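Local coordinates for protein putative oxidoreductase (Mycobacterium avium, PDB 3QHA) that probably catalyses the NAD(P)-dependent oxidation or reduction of a hydroxyacid-type substrate, as in the 3-hydroxyisobutyrate and 6-phosphogluconate dehydrogenase relatives, at residues I169-P174 and T178-A183; T110-L115 and I126-V131; T145-D150 and P159-W164. All coordinates share one frame; numbering follows the deposited sequence.

Contact 1. Residues I169-P174 and T178-A183; sequences IHAGEP and TRMKLA
Met180 reaches from the helix to the strand and touches Ile169 and Ala171. All the direct contact across the two segments is apolar. Ile169 and Ala171 flank His170 on strand 165-172; their CB atoms point to the helix and that of His170 points away. Met180 SD lies 4.0 Å from Ile169 CG2. Met180 CE goes on to Ala171 CB, at 3.9 Å. The same CE also stays within 4.2 Å of Ile169 CG2, so the end of the thioether is set against two residues of one strand face. Met180 holds CG anti to the backbone N (chi1 -169°), and chi2 is also extended. The chain then bends at chi3 (-71°), which turns the methyl toward Ala171. The side chains of Ile169 and Met180 cross at about a right angle.

No hydrogen bond joins the two segments. His170, on the other face of the strand, bonds through NE2 to Ala149 O, and its ring stacks on Tyr154. Arg179 NH1 has a weak, long ion pair with Asp109.

The second subunit also packs here: Arg214 of that subunit lies on Ile169 and its Asp208 on Met180. The contact joins the last strand of the Rossmann-type domain to the start of the long helix 176-204, which leads into the C-terminal helical region. The chemistry implies an apolar contact of one thioether with two aliphatic groups where the strand leads into the long helix, without a directional bond between the segments.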
# COMPACT_ATOMS: atom_id res chain seq x y z
N ILE B 169 -5.14 -6.34 18.10
CA ILE B 169 -4.88 -7.75 17.85
C ILE B 169 -4.20 -8.38 19.06
O ILE B 169 -3.22 -7.84 19.58
CB ILE B 169 -3.95 -7.96 16.63
CG1 ILE B 169 -4.52 -7.28 15.38
CG2 ILE B 169 -3.74 -9.44 16.37
CD1 ILE B 169 -5.90 -7.76 14.96
N HIS B 170 -4.74 -9.51 19.50
CA HIS B 170 -4.06 -10.35 20.48
C HIS B 170 -3.21 -11.35 19.70
O HIS B 170 -3.69 -12.41 19.29
CB HIS B 170 -5.05 -11.06 21.40
CG HIS B 170 -4.40 -11.77 22.55
ND1 HIS B 170 -4.99 -12.82 23.20
CD2 HIS B 170 -3.20 -11.58 23.14
CE1 HIS B 170 -4.19 -13.25 24.16
NE2 HIS B 170 -3.09 -12.51 24.14
N ALA B 171 -1.96 -10.97 19.47
CA ALA B 171 -1.06 -11.72 18.59
C ALA B 171 -0.63 -13.03 19.23
O ALA B 171 -0.30 -13.98 18.53
CB ALA B 171 0.16 -10.88 18.25
N GLY B 172 -0.65 -13.07 20.56
CA GLY B 172 -0.24 -14.26 21.32
C GLY B 172 0.30 -13.89 22.69
O GLY B 172 -0.10 -12.89 23.28
N GLU B 173 1.21 -14.72 23.18
CA GLU B 173 1.90 -14.48 24.45
C GLU B 173 2.90 -13.33 24.29
O GLU B 173 3.09 -12.84 23.18
CB GLU B 173 2.62 -15.77 24.90
CG GLU B 173 1.67 -16.87 25.31
CD GLU B 173 2.38 -18.12 25.81
OE1 GLU B 173 3.15 -18.73 25.03
OE2 GLU B 173 2.14 -18.51 26.98
N PRO B 174 3.52 -12.89 25.40
CA PRO B 174 4.52 -11.83 25.26
C PRO B 174 5.65 -12.17 24.29
O PRO B 174 6.24 -13.25 24.37
CB PRO B 174 5.04 -11.67 26.69
CG PRO B 174 3.85 -11.98 27.52
CD PRO B 174 3.21 -13.14 26.81
N THR B 178 5.61 -8.14 19.10
CA THR B 178 6.84 -7.71 18.44
C THR B 178 6.98 -8.42 17.10
O THR B 178 7.22 -7.78 16.08
CB THR B 178 8.08 -8.04 19.29
OG1 THR B 178 8.01 -7.33 20.54
CG2 THR B 178 9.36 -7.66 18.56
N ARG B 179 6.81 -9.73 17.11
CA ARG B 179 6.99 -10.54 15.91
C ARG B 179 5.98 -10.24 14.80
O ARG B 179 6.35 -10.25 13.63
CB ARG B 179 7.00 -12.03 16.27
CG ARG B 179 8.24 -12.45 17.06
CD ARG B 179 8.36 -13.96 17.17
NE ARG B 179 7.28 -14.54 17.96
CZ ARG B 179 7.26 -14.66 19.29
NH1 ARG B 179 8.28 -14.24 20.04
NH2 ARG B 179 6.20 -15.20 19.88
N MET B 180 4.72 -9.95 15.15
CA MET B 180 3.76 -9.51 14.14
C MET B 180 4.19 -8.16 13.58
O MET B 180 4.07 -7.92 12.38
CB MET B 180 2.33 -9.43 14.69
CG MET B 180 1.27 -9.25 13.59
SD MET B 180 -0.45 -9.43 14.12
CE MET B 180 -0.52 -11.20 14.42
N LYS B 181 4.70 -7.29 14.44
CA LYS B 181 5.20 -5.98 14.03
C LYS B 181 6.39 -6.09 13.07
O LYS B 181 6.47 -5.34 12.09
CB LYS B 181 5.61 -5.14 15.24
N LEU B 182 7.30 -7.03 13.34
CA LEU B 182 8.44 -7.25 12.45
C LEU B 182 7.99 -7.69 11.06
O LEU B 182 8.53 -7.23 10.06
CB LEU B 182 9.41 -8.28 13.05
CG LEU B 182 10.18 -7.81 14.29
CD1 LEU B 182 11.15 -8.88 14.77
CD2 LEU B 182 10.93 -6.51 14.02
N ALA B 183 7.00 -8.58 11.00
CA ALA B 183 6.44 -9.00 9.72
C ALA B 183 5.78 -7.82 9.02
O ALA B 183 5.97 -7.62 7.82
CB ALA B 183 5.45 -10.14 9.91

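Contact 2. Residues T110-L115 and I126-V131; sequences TTAVEL and IVDAPV
Ala112 and Asp128 bring the two backbones closest, with CA atoms 6.1 Å apart. The helix segment 110-115 runs nearly antiparallel to strand 126-128, at 170° between their N-to-C directions. The axes approach to 8.2 Å. A second close pair, Leu115 with Ile126, lies about one helix turn further on. No hydrogen bond crosses between the segments.

This is the return half of a beta-alpha-beta crossover. Strand 100-103 leads to helix 109-119, which packs back on the parallel strand 125-132 of the Rossmann-type sheet. Ile126 and Asp128 alternate with Val127, so their CB atoms point to the helix and that of Val127 points away.

Ile126 works with both branches. Its CG2, anti to the backbone N, meets the carbonyl oxygen Ala112 O at 3.8 Å. Ile126 CG1 lies against the end of the helix segment, 3.9 Å from Leu115 C and 4.1 Å from Leu115 CB. Ala112 CB lies alongside the aspartate, 3.8 Å from both Asp128 CB and the carboxylate carbon Asp128 CG. The buried carboxylate is gripped by two bonds from beyond the segments: Thr178 OG1 bonds to Asp128 OD2 and Gly175 N to Asp128 OD1. Those bonds fix the rotation of the carboxylate that Ala112 packs against.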
# COMPACT_ATOMS: atom_id res chain seq x y z
N THR B 110 12.94 -11.08 22.03
CA THR B 110 13.39 -11.69 23.29
C THR B 110 13.36 -10.72 24.48
O THR B 110 13.29 -11.16 25.62
CB THR B 110 14.79 -12.32 23.16
OG1 THR B 110 15.63 -11.48 22.36
CG2 THR B 110 14.71 -13.70 22.52
N THR B 111 13.40 -9.42 24.21
CA THR B 111 13.35 -8.41 25.28
C THR B 111 12.05 -8.49 26.06
O THR B 111 12.05 -8.42 27.29
CB THR B 111 13.52 -6.98 24.72
OG1 THR B 111 14.86 -6.81 24.24
CG2 THR B 111 13.26 -5.94 25.81
N ALA B 112 10.93 -8.64 25.35
CA ALA B 112 9.61 -8.72 25.98
C ALA B 112 9.51 -9.94 26.88
O ALA B 112 9.01 -9.85 28.01
CB ALA B 112 8.51 -8.74 24.92
N VAL B 113 9.97 -11.08 26.38
CA VAL B 113 9.99 -12.33 27.14
C VAL B 113 10.84 -12.20 28.41
O VAL B 113 10.42 -12.63 29.49
CB VAL B 113 10.52 -13.50 26.29
CG1 VAL B 113 10.64 -14.77 27.12
CG2 VAL B 113 9.61 -13.75 25.09
N GLU B 114 12.03 -11.62 28.27
CA GLU B 114 12.96 -11.46 29.39
C GLU B 114 12.38 -10.64 30.53
O GLU B 114 12.41 -11.07 31.69
CB GLU B 114 14.26 -10.79 28.93
CG GLU B 114 15.23 -11.73 28.25
CD GLU B 114 16.55 -11.05 27.94
OE1 GLU B 114 16.95 -11.02 26.76
OE2 GLU B 114 17.20 -10.53 28.89
N LEU B 115 11.87 -9.46 30.21
CA LEU B 115 11.29 -8.57 31.21
C LEU B 115 10.07 -9.21 31.86
O LEU B 115 9.83 -9.03 33.05
CB LEU B 115 10.95 -7.20 30.60
CG LEU B 115 12.13 -6.39 30.07
CD1 LEU B 115 11.65 -5.17 29.30
CD2 LEU B 115 13.06 -5.96 31.21
N ILE B 126 4.05 -7.71 31.97
CA ILE B 126 4.61 -7.07 30.78
C ILE B 126 3.79 -7.44 29.55
O ILE B 126 3.38 -8.60 29.39
CB ILE B 126 6.08 -7.50 30.53
CG1 ILE B 126 7.02 -6.77 31.49
CG2 ILE B 126 6.49 -7.21 29.09
CD1 ILE B 126 7.21 -5.30 31.17
N VAL B 127 3.57 -6.45 28.69
CA VAL B 127 2.91 -6.63 27.42
C VAL B 127 3.70 -5.88 26.34
O VAL B 127 4.03 -4.71 26.52
CB VAL B 127 1.47 -6.08 27.48
CG1 VAL B 127 0.92 -5.83 26.08
CG2 VAL B 127 0.56 -7.02 28.27
N ASP B 128 4.03 -6.55 25.24
CA ASP B 128 4.59 -5.85 24.07
C ASP B 128 3.44 -5.53 23.12
O ASP B 128 2.74 -6.43 22.65
CB ASP B 128 5.71 -6.63 23.38
CG ASP B 128 5.33 -8.05 23.01
OD1 ASP B 128 4.52 -8.66 23.73
OD2 ASP B 128 5.86 -8.57 22.00
N ALA B 129 3.24 -4.24 22.88
CA ALA B 129 2.10 -3.76 22.12
C ALA B 129 2.55 -2.71 21.11
O ALA B 129 2.11 -1.55 21.19
CB ALA B 129 1.05 -3.18 23.07
N PRO B 130 3.43 -3.10 20.17
CA PRO B 130 3.81 -2.16 19.11
C PRO B 130 2.60 -1.64 18.35
O PRO B 130 1.57 -2.33 18.27
CB PRO B 130 4.71 -3.01 18.20
CG PRO B 130 4.41 -4.43 18.55
CD PRO B 130 4.11 -4.39 20.01
N VAL B 131 2.73 -0.44 17.80
CA VAL B 131 1.64 0.23 17.11
C VAL B 131 2.00 0.58 15.66
O VAL B 131 3.16 0.51 15.25
CB VAL B 131 1.22 1.51 17.86
CG1 VAL B 131 0.80 1.17 19.29
CG2 VAL B 131 2.34 2.54 17.85

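Contact 3. Residues T145-D150 and P159-W164; sequences TMVGAD and PAFKHW
Thr145 starts the contact and meets both aromatic rings of the helix. Its CB lies 3.9 Å from Trp164 CH2, at the far end of the indole. Its methyl CG2 reaches the phenyl ring, 4.0 Å from Phe161 CD2. Thr145 crosses each aromatic side chain at about a right angle. With OG1 anti to the backbone N (chi1 -174°), the hydroxyl is 3.9 Å from Trp164 CH2. Its main polar partner is Pro130 O on the neighbouring strand, with a weaker bond to Ala129 O.

Met146 points away from the helix, and Met180 of helix 176-204 packs on that other side of the sheet. Val147 points back to the helix. Its CG2 comes at the edge of the Phe161 ring, near the ring plane, 3.6 Å from Phe161 CE2. The chi1 of Val147 (-178°) leaves CG2 as the branch that meets this ring.

The two aromatic residues also meet each other within the helix segment. Trp164 CZ2 stands 3.6 Å above the Phe161 ring plane, over its centre. Phe161 O lies over one face of the indole, toward its rim. His75 and His104 meet the Trp164 ring at steep angles.

The contact belongs to the beta-alpha-beta unit made by strand 143-148, helix 151-164 and strand 165-172, with helix and strand axes at 160°. Its chemistry implies a buried, largely apolar contact of aromatic and aliphatic groups between helix and sheet, in which Thr145 turns its hydroxyl to backbone carbonyls of the next strand.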
# COMPACT_ATOMS: atom_id res chain seq x y z
N THR B 145 -2.80 -1.84 17.02
CA THR B 145 -1.80 -2.35 17.94
C THR B 145 -1.82 -3.88 17.97
O THR B 145 -2.88 -4.50 17.89
CB THR B 145 -1.98 -1.79 19.37
OG1 THR B 145 -0.88 -2.22 20.19
CG2 THR B 145 -3.30 -2.24 19.99
N MET B 146 -0.64 -4.47 18.07
CA MET B 146 -0.46 -5.91 18.02
C MET B 146 0.15 -6.34 19.33
O MET B 146 1.30 -6.01 19.62
CB MET B 146 0.45 -6.28 16.86
CG MET B 146 -0.14 -5.97 15.50
SD MET B 146 1.13 -5.67 14.26
CE MET B 146 1.61 -4.00 14.68
N VAL B 147 -0.62 -7.07 20.13
CA VAL B 147 -0.34 -7.21 21.55
C VAL B 147 0.09 -8.63 21.93
O VAL B 147 -0.64 -9.59 21.70
CB VAL B 147 -1.60 -6.83 22.36
CG1 VAL B 147 -1.32 -6.91 23.86
CG2 VAL B 147 -2.07 -5.44 21.97
N GLY B 148 1.29 -8.75 22.50
CA GLY B 148 1.73 -9.99 23.13
C GLY B 148 1.41 -9.92 24.61
O GLY B 148 1.91 -9.03 25.30
N ALA B 149 0.58 -10.83 25.10
CA ALA B 149 0.12 -10.78 26.48
C ALA B 149 -0.49 -12.09 26.94
O ALA B 149 -1.02 -12.85 26.12
CB ALA B 149 -0.89 -9.65 26.66
N ASP B 150 -0.42 -12.35 28.24
CA ASP B 150 -1.16 -13.46 28.84
C ASP B 150 -2.65 -13.14 28.75
O ASP B 150 -3.05 -11.98 28.84
CB ASP B 150 -0.74 -13.69 30.30
CG ASP B 150 0.68 -14.24 30.41
OD1 ASP B 150 1.10 -15.02 29.53
OD2 ASP B 150 1.37 -13.90 31.40
N PRO B 159 -10.32 -2.97 27.05
CA PRO B 159 -11.14 -1.75 27.01
C PRO B 159 -10.32 -0.46 26.97
O PRO B 159 -10.69 0.48 26.27
CB PRO B 159 -11.94 -1.84 28.31
CG PRO B 159 -12.06 -3.29 28.57
CD PRO B 159 -10.74 -3.87 28.14
N ALA B 160 -9.20 -0.43 27.69
CA ALA B 160 -8.30 0.73 27.69
C ALA B 160 -7.67 0.93 26.31
O ALA B 160 -7.63 2.05 25.80
CB ALA B 160 -7.22 0.56 28.75
N PHE B 161 -7.18 -0.16 25.73
CA PHE B 161 -6.56 -0.13 24.40
C PHE B 161 -7.55 0.31 23.32
O PHE B 161 -7.19 1.06 22.42
CB PHE B 161 -5.99 -1.50 24.04
CG PHE B 161 -4.62 -1.77 24.63
CD1 PHE B 161 -4.24 -1.25 25.86
CD2 PHE B 161 -3.72 -2.59 23.95
CE1 PHE B 161 -2.98 -1.51 26.39
CE2 PHE B 161 -2.47 -2.86 24.48
CZ PHE B 161 -2.10 -2.32 25.70
N LYS B 162 -8.79 -0.17 23.42
CA LYS B 162 -9.84 0.17 22.46
C LYS B 162 -10.12 1.68 22.37
O LYS B 162 -10.60 2.16 21.34
CB LYS B 162 -11.14 -0.56 22.80
N HIS B 163 -9.80 2.42 23.43
CA HIS B 163 -9.98 3.87 23.46
C HIS B 163 -9.06 4.61 22.49
O HIS B 163 -9.46 5.60 21.89
CB HIS B 163 -9.78 4.40 24.88
CG HIS B 163 -9.71 5.89 24.97
ND1 HIS B 163 -10.81 6.70 24.76
CD2 HIS B 163 -8.68 6.72 25.24
CE1 HIS B 163 -10.45 7.96 24.91
NE2 HIS B 163 -9.16 8.00 25.20
N TRP B 164 -7.82 4.13 22.35
CA TRP B 164 -6.82 4.78 21.49
C TRP B 164 -6.42 3.95 20.27
O TRP B 164 -5.68 4.44 19.40
CB TRP B 164 -5.57 5.16 22.30
CG TRP B 164 -4.93 4.02 23.04
CD1 TRP B 164 -5.10 3.70 24.35
CD2 TRP B 164 -4.01 3.05 22.51
NE1 TRP B 164 -4.35 2.59 24.68
CE2 TRP B 164 -3.67 2.18 23.56
CE3 TRP B 164 -3.44 2.84 21.25
CZ2 TRP B 164 -2.79 1.11 23.40
CZ3 TRP B 164 -2.56 1.78 21.08
CH2 TRP B 164 -2.24 0.92 22.15

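Overall arrangement
From the N terminus, contact 2 comes first. It closes the loop from helix 109-119 to strand 125-132. Contact 3 follows, closing the connection from strand 143-148 into helix 151-164. Contact 1 comes last, where strand 165-172 gives way to helix 176-204. The three loops are in series; none nests or crosses. They meet through one sheet, in which strand 143-148 lies between 125-132 and 165-172. Backbone bonds link Asp128 to Gly148 and Ile169 to Val147. Contacts 1 and 2 also touch directly, where Lys181 CB packs on Pro130 CG. Together they tie the later strands of the Rossmann-type domain to the long helix entering the C-terminal region.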